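Local structure of prenylcyclase (Actinoplanes teichomyceticus, 6IJ1) at residues 87-91 with 129-133; 118-122 with 134-138. The protein probably acts as a prenyltransferase- or terpene cyclase-like enzyme on a prenyl substrate. All coordinates share one frame; numbering follows the deposited sequence.

Contact 1: 87-91 with 129-133; sequences APEDA and VSTYV
D90 is the N-cap of helix 91-104, and the loop that brings it there, 87-91, runs almost antiparallel to the loop 129-133 between helices 112-121 and 134-141, with T131 against the cap. The amide of A91, in the first turn of the helix and so without an acceptor in its own helix, is taken by T131: A91 N donates to T131 O at 2.9 Å in a nearly straight bond (167°). Beside it, A91 CB rests 3.3 Å from S130 O. The D90 carboxylate turns to its own helix, with OD1 bonded to S93 OG and OD2 weakly to D92 N, while D90 CB packs 3.7 Å from T131 CG2. T131 OG1, on the other branch, is held by H157 and W194. Y132 is the residue most covered by the facing segment. With CG anti to the carbonyl carbon (chi1 -61°), its ring reaches back along the facing loop, where CE1 meets P88 CG obliquely at 3.6 Å and D90 CB is equally near that same CE1. T131 CG2 lies over one face of the ring, offset toward the rim, and the ring of W153 meets it with planes about 20° apart. A serine in place of Y132 would probably leave P88 CG and D90 CB without their shared apolar partner, and the W153 ring without its neighbour. The polar backbone flanking the ring is bridged by a water, which donates to E89 O at 3.0 Å and accepts from V133 N at 3.1 Å.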
ATOM      1  N   ALA A  87      12.601 -10.463  -7.884  1.00 20.89           N
ATOM      2  CA  ALA A  87      13.039  -9.183  -7.370  1.00 20.40           C
ATOM      3  C   ALA A  87      13.836  -9.361  -6.074  1.00 16.83           C
ATOM      4  O   ALA A  87      13.629 -10.341  -5.359  1.00 22.10           O
ATOM      5  CB  ALA A  87      11.794  -8.300  -7.077  1.00 21.95           C
ATOM      6  N   PRO A  88      14.744  -8.434  -5.763  1.00 20.80           N
ATOM      7  CA  PRO A  88      15.394  -8.432  -4.447  1.00 19.04           C
ATOM      8  C   PRO A  88      14.368  -8.113  -3.367  1.00 18.23           C
ATOM      9  O   PRO A  88      13.313  -7.520  -3.640  1.00 20.77           O
ATOM     10  CB  PRO A  88      16.445  -7.319  -4.552  1.00 24.84           C
ATOM     11  CG  PRO A  88      15.966  -6.438  -5.618  1.00 25.66           C
ATOM     12  CD  PRO A  88      15.078  -7.237  -6.548  1.00 25.19           C
ATOM     13  N   GLU A  89      14.665  -8.556  -2.143  1.00 18.34           N
ATOM     14  CA  GLU A  89      13.766  -8.189  -1.031  1.00 18.58           C
ATOM     15  C   GLU A  89      13.708  -6.669  -0.844  1.00 17.07           C
ATOM     16  O   GLU A  89      14.659  -5.938  -1.109  1.00 16.86           O
ATOM     17  CB  GLU A  89      14.219  -8.873   0.260  1.00 18.95           C
ATOM     18  CG  GLU A  89      13.996 -10.406   0.233  1.00 20.08           C
ATOM     19  CD  GLU A  89      14.918 -11.108  -0.789  1.00 22.30           C
ATOM     20  OE1 GLU A  89      16.116 -10.816  -0.829  1.00 22.65           O
ATOM     21  OE2 GLU A  89      14.393 -11.926  -1.568  1.00 26.41           O
ATOM     22  N   ASP A  90      12.539  -6.193  -0.378  1.00 15.51           N
ATOM     23  CA  ASP A  90      12.349  -4.753  -0.279  1.00 14.98           C
ATOM     24  C   ASP A  90      11.573  -4.423   0.998  1.00 13.19           C
ATOM     25  O   ASP A  90      10.907  -5.284   1.604  1.00 16.15           O
ATOM     26  CB  ASP A  90      11.586  -4.195  -1.494  1.00 16.16           C
ATOM     27  CG  ASP A  90      10.133  -4.583  -1.476  1.00 16.58           C
ATOM     28  OD1 ASP A  90       9.748  -5.660  -1.999  1.00 18.47           O
ATOM     29  OD2 ASP A  90       9.343  -3.754  -0.956  1.00 16.67           O
ATOM     30  N   ALA A  91      11.764  -3.184   1.436  1.00 13.26           N
ATOM     31  CA  ALA A  91      11.170  -2.758   2.723  1.00 13.12           C
ATOM     32  C   ALA A  91       9.669  -2.712   2.683  1.00 14.81           C
ATOM     33  O   ALA A  91       9.020  -2.909   3.718  1.00 14.61           O
ATOM     34  CB  ALA A  91      11.693  -1.362   3.101  1.00 14.27           C
ATOM     35  N   VAL A 129      12.368   5.984   4.825  1.00 15.18           N
ATOM     36  CA  VAL A 129      12.699   4.597   4.575  1.00 15.44           C
ATOM     37  C   VAL A 129      12.791   4.377   3.073  1.00 15.42           C
ATOM     38  O   VAL A 129      11.881   4.778   2.335  1.00 16.22           O
ATOM     39  CB  VAL A 129      11.638   3.672   5.184  1.00 14.54           C
ATOM     40  CG1 VAL A 129      11.978   2.234   4.973  1.00 15.91           C
ATOM     41  CG2 VAL A 129      11.492   3.939   6.717  1.00 17.61           C
ATOM     42  N   SER A 130      13.898   3.789   2.622  1.00 15.59           N
ATOM     43  CA  SER A 130      14.010   3.472   1.210  1.00 14.16           C
ATOM     44  C   SER A 130      13.387   2.117   0.920  1.00 15.74           C
ATOM     45  O   SER A 130      13.321   1.234   1.767  1.00 16.19           O
ATOM     46  CB  SER A 130      15.470   3.445   0.736  1.00 15.96           C
ATOM     47  OG  SER A 130      16.223   2.452   1.440  1.00 18.63           O
ATOM     48  N   THR A 131      13.027   1.901  -0.368  1.00 14.66           N
ATOM     49  CA  THR A 131      12.501   0.587  -0.710  1.00 13.81           C
ATOM     50  C   THR A 131      13.607  -0.484  -0.729  1.00 14.75           C
ATOM     51  O   THR A 131      13.366  -1.659  -0.381  1.00 14.77           O
ATOM     52  CB  THR A 131      11.818   0.695  -2.087  1.00 15.27           C
ATOM     53  OG1 THR A 131      10.742   1.620  -1.966  1.00 15.03           O
ATOM     54  CG2 THR A 131      11.240  -0.632  -2.532  1.00 17.31           C
ATOM     55  N   TYR A 132      14.780  -0.108  -1.220  1.00 16.51           N
ATOM     56  CA  TYR A 132      15.908  -1.008  -1.337  1.00 16.67           C
ATOM     57  C   TYR A 132      17.136  -0.371  -0.686  1.00 15.96           C
ATOM     58  O   TYR A 132      17.229   0.845  -0.535  1.00 16.89           O
ATOM     59  CB  TYR A 132      16.246  -1.272  -2.843  1.00 16.74           C
ATOM     60  CG  TYR A 132      15.122  -1.906  -3.626  1.00 16.39           C
ATOM     61  CD1 TYR A 132      14.886  -3.265  -3.578  1.00 18.34           C
ATOM     62  CD2 TYR A 132      14.312  -1.088  -4.454  1.00 18.35           C
ATOM     63  CE1 TYR A 132      13.843  -3.785  -4.329  1.00 20.94           C
ATOM     64  CE2 TYR A 132      13.293  -1.646  -5.215  1.00 20.98           C
ATOM     65  CZ  TYR A 132      13.094  -2.980  -5.126  1.00 21.47           C
ATOM     66  OH  TYR A 132      12.038  -3.435  -5.914  1.00 34.75           O
ATOM     67  N   VAL A 133      18.137  -1.236  -0.413  1.00 18.87           N
ATOM     68  CA  VAL A 133      19.449  -0.787   0.048  1.00 20.20           C
ATOM     69  C   VAL A 133      20.458  -1.296  -0.959  1.00 22.81           C
ATOM     70  O   VAL A 133      20.286  -2.404  -1.473  1.00 25.82           O
ATOM     71  CB  VAL A 133      19.805  -1.318   1.455  1.00 24.51           C
ATOM     72  CG1 VAL A 133      18.895  -0.688   2.478  1.00 29.93           C
ATOM     73  CG2 VAL A 133      19.673  -2.785   1.512  1.00 31.79           C
TER
HETATM   74  O   HOH W   1      16.672  -3.928  -0.166  1.00 21.71           O

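Contact 2: 118-122 with 134-138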
ATOM      1  N   PHE A 118      16.040  -6.014   9.070  1.00 17.21           N
ATOM      2  CA  PHE A 118      16.030  -5.674   7.644  1.00 16.66           C
ATOM      3  C   PHE A 118      15.473  -4.276   7.429  1.00 16.06           C
ATOM      4  O   PHE A 118      16.091  -3.462   6.735  1.00 16.58           O
ATOM      5  CB  PHE A 118      15.252  -6.732   6.876  1.00 16.69           C
ATOM      6  CG  PHE A 118      15.103  -6.483   5.417  1.00 17.30           C
ATOM      7  CD1 PHE A 118      14.025  -5.737   4.943  1.00 20.57           C
ATOM      8  CD2 PHE A 118      15.978  -7.096   4.522  1.00 20.82           C
ATOM      9  CE1 PHE A 118      13.830  -5.557   3.561  1.00 19.47           C
ATOM     10  CE2 PHE A 118      15.826  -6.899   3.111  1.00 21.58           C
ATOM     11  CZ  PHE A 118      14.728  -6.142   2.649  1.00 19.11           C
ATOM     12  N   LEU A 119      14.297  -3.978   8.041  1.00 16.24           N
ATOM     13  CA  LEU A 119      13.729  -2.641   7.903  1.00 15.38           C
ATOM     14  C   LEU A 119      14.682  -1.574   8.401  1.00 15.85           C
ATOM     15  O   LEU A 119      14.841  -0.533   7.768  1.00 17.39           O
ATOM     16  CB  LEU A 119      12.379  -2.497   8.617  1.00 15.25           C
ATOM     17  CG  LEU A 119      11.268  -3.312   7.965  1.00 15.84           C
ATOM     18  CD1 LEU A 119       9.940  -3.168   8.779  1.00 15.54           C
ATOM     19  CD2 LEU A 119      11.054  -2.894   6.468  1.00 16.51           C
ATOM     20  N   ALA A 120      15.358  -1.811   9.570  1.00 16.40           N
ATOM     21  CA  ALA A 120      16.260  -0.771  10.067  1.00 16.15           C
ATOM     22  C   ALA A 120      17.371  -0.429   9.067  1.00 15.54           C
ATOM     23  O   ALA A 120      17.811   0.733   9.036  1.00 18.88           O
ATOM     24  CB  ALA A 120      16.889  -1.244  11.391  1.00 20.23           C
ATOM     25  N   ARG A 121      17.841  -1.412   8.269  1.00 16.12           N
ATOM     26  CA  ARG A 121      18.852  -1.118   7.259  1.00 19.52           C
ATOM     27  C   ARG A 121      18.368  -0.115   6.229  1.00 17.20           C
ATOM     28  O   ARG A 121      19.219   0.544   5.589  1.00 19.71           O
ATOM     29  CB  ARG A 121      19.279  -2.413   6.573  1.00 23.03           C
ATOM     30  CG  ARG A 121      20.077  -3.283   7.519  1.00 24.44           C
ATOM     31  CD  ARG A 121      20.422  -4.616   6.863  1.00 31.27           C
ATOM     32  NE  ARG A 121      21.346  -4.372   5.766  1.00 48.58           N
ATOM     33  CZ  ARG A 121      22.108  -5.306   5.212  1.00 59.62           C
ATOM     34  NH1 ARG A 121      22.920  -4.986   4.213  1.00 60.01           N
ATOM     35  NH2 ARG A 121      22.055  -6.556   5.659  1.00 61.08           N
ATOM     36  N   HIS A 122      17.031   0.034   6.070  1.00 16.85           N
ATOM     37  CA  HIS A 122      16.487   0.917   5.024  1.00 16.48           C
ATOM     38  C   HIS A 122      16.178   2.298   5.546  1.00 16.72           C
ATOM     39  O   HIS A 122      15.732   3.162   4.804  1.00 16.81           O
ATOM     40  CB  HIS A 122      15.206   0.283   4.390  1.00 15.42           C
ATOM     41  CG  HIS A 122      15.474  -0.970   3.646  1.00 15.16           C
ATOM     42  ND1 HIS A 122      15.871  -2.136   4.255  1.00 16.10           N
ATOM     43  CD2 HIS A 122      15.450  -1.217   2.313  1.00 17.73           C
ATOM     44  CE1 HIS A 122      16.069  -3.065   3.324  1.00 20.39           C
ATOM     45  NE2 HIS A 122      15.785  -2.535   2.131  1.00 18.46           N
ATOM     46  N   PRO A 134      21.519  -0.544  -1.222  1.00 23.42           N
ATOM     47  CA  PRO A 134      22.449  -0.974  -2.285  1.00 29.42           C
ATOM     48  C   PRO A 134      23.116  -2.305  -1.976  1.00 29.63           C
ATOM     49  O   PRO A 134      23.230  -3.158  -2.859  1.00 38.38           O
ATOM     50  CB  PRO A 134      23.465   0.173  -2.339  1.00 27.55           C
ATOM     51  CG  PRO A 134      22.778   1.330  -1.762  1.00 33.80           C
ATOM     52  CD  PRO A 134      21.795   0.809  -0.750  1.00 23.18           C
ATOM     53  N   ASP A 135      23.557  -2.518  -0.730  1.00 31.20           N
ATOM     54  CA  ASP A 135      24.327  -3.737  -0.487  1.00 34.82           C
ATOM     55  C   ASP A 135      23.449  -4.970  -0.605  1.00 39.38           C
ATOM     56  O   ASP A 135      23.846  -5.946  -1.250  1.00 41.05           O
ATOM     57  CB  ASP A 135      25.024  -3.691   0.873  1.00 39.44           C
ATOM     58  CG  ASP A 135      24.170  -3.072   1.938  1.00 52.24           C
ATOM     59  OD1 ASP A 135      23.091  -2.540   1.596  1.00 48.96           O
ATOM     60  OD2 ASP A 135      24.590  -3.103   3.113  1.00 60.22           O
ATOM     61  N   LEU A 136      22.228  -4.934  -0.034  1.00 32.26           N
ATOM     62  CA  LEU A 136      21.338  -6.093  -0.107  1.00 34.96           C
ATOM     63  C   LEU A 136      20.763  -6.332  -1.503  1.00 41.37           C
ATOM     64  O   LEU A 136      20.434  -7.485  -1.815  1.00 44.73           O
ATOM     65  CB  LEU A 136      20.183  -5.969   0.896  1.00 36.73           C
ATOM     66  CG  LEU A 136      20.560  -6.106   2.386  1.00 39.56           C
ATOM     67  CD1 LEU A 136      19.341  -5.852   3.320  1.00 39.44           C
ATOM     68  CD2 LEU A 136      21.178  -7.468   2.686  1.00 44.87           C
ATOM     69  N   ALA A 137      20.634  -5.295  -2.350  1.00 28.58           N
ATOM     70  CA  ALA A 137      20.044  -5.438  -3.671  1.00 34.24           C
ATOM     71  C   ALA A 137      21.097  -5.600  -4.733  1.00 38.35           C
ATOM     72  O   ALA A 137      20.742  -5.725  -5.912  1.00 32.41           O
ATOM     73  CB  ALA A 137      19.195  -4.216  -4.040  1.00 27.51           C
ATOM     74  N   LYS A 138      22.378  -5.584  -4.332  1.00 34.60           N
ATOM     75  CA  LYS A 138      23.492  -5.467  -5.287  1.00 44.53           C
ATOM     76  C   LYS A 138      23.444  -6.542  -6.367  1.00 39.70           C
ATOM     77  O   LYS A 138      23.659  -6.264  -7.557  1.00 38.89           O
ATOM     78  CB  LYS A 138      24.834  -5.558  -4.548  1.00 41.92           C
ATOM     79  CG  LYS A 138      25.960  -4.679  -5.130  1.00 60.19           C
ATOM     80  CD  LYS A 138      27.364  -5.255  -4.838  1.00 66.95           C
ATOM     81  CE  LYS A 138      28.463  -4.593  -5.697  1.00 54.23           C
ATOM     82  NZ  LYS A 138      28.503  -3.083  -5.542  1.00 50.46           N
TER
HETATM   83  O   HOH W   2      22.507  -2.350   4.537  1.00 43.85           O
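The R121 guanidinium has L136 over one face, with CG 3.1 Å above the plane and displaced toward the rim, while the D135 carboxylate and a water lie at its edge. The F118 ring carries H122 CE1 on one face, also toward the rim, and L136 CD1 approaches it obliquely, 3.7 Å from F118 CE2. The H122 ring meets F118 O in its own plane, through a bond from H122 ND1 of 2.8 Å that fixes its rotation at the end of helix 112-121. L136, at the start of helix 134-141, thus pushes its isobutyl group between the arginine and the aromatic pair. L136 CD1 also sits 3.4 Å from R121 CZ, and L136 CD2 3.2 Å from R121 NH2, so both methyls share the flat cation. R121 comes from the opposite direction, its chain bent at chi3 (67°), which folds the guanidinium over the leucine. The salt bridge runs from R121 NH1 to D135 OD2 at 2.7 Å, but as a hydrogen bond it is weak and strongly bent (126°), with the two planes 65° apart. A water completes the link, accepting from R121 NE at 2.6 Å and donating to D135 OD2. D135 OD1 turns back to its own helix and takes a weak bond from L136 N. Because the pair is exposed, its charge attraction is probably screened by solvent; placing the cation at a helix C-terminal end and the carboxylate at an N-terminal end would probably suit both helix dipoles.

In the fold
Segments 118-122, 129-133 and 134-138 follow one another along the chain, with contact 1 reaching back to 87-91; the contacts lie about 6 Å apart, centre to centre. Contact 1 is the buried one, joining two loops by a backbone hydrogen bond, small apolar groups and one aromatic ring; contact 2 is partly buried and farther from the centre of the chain, tying the end of helix 112-121 to helix 134-141 through an exposed ion pair whose guanidinium lies over a leucine. Residues 129-133 lead straight into 134-138, so one run of chain serves both. The two also touch directly: S130 N probably donates to H122 O at 2.9 Å, and V133 CG1 packs 3.4 Å from R121 O. L119 CD2 of helix 112-121 meets A91 O.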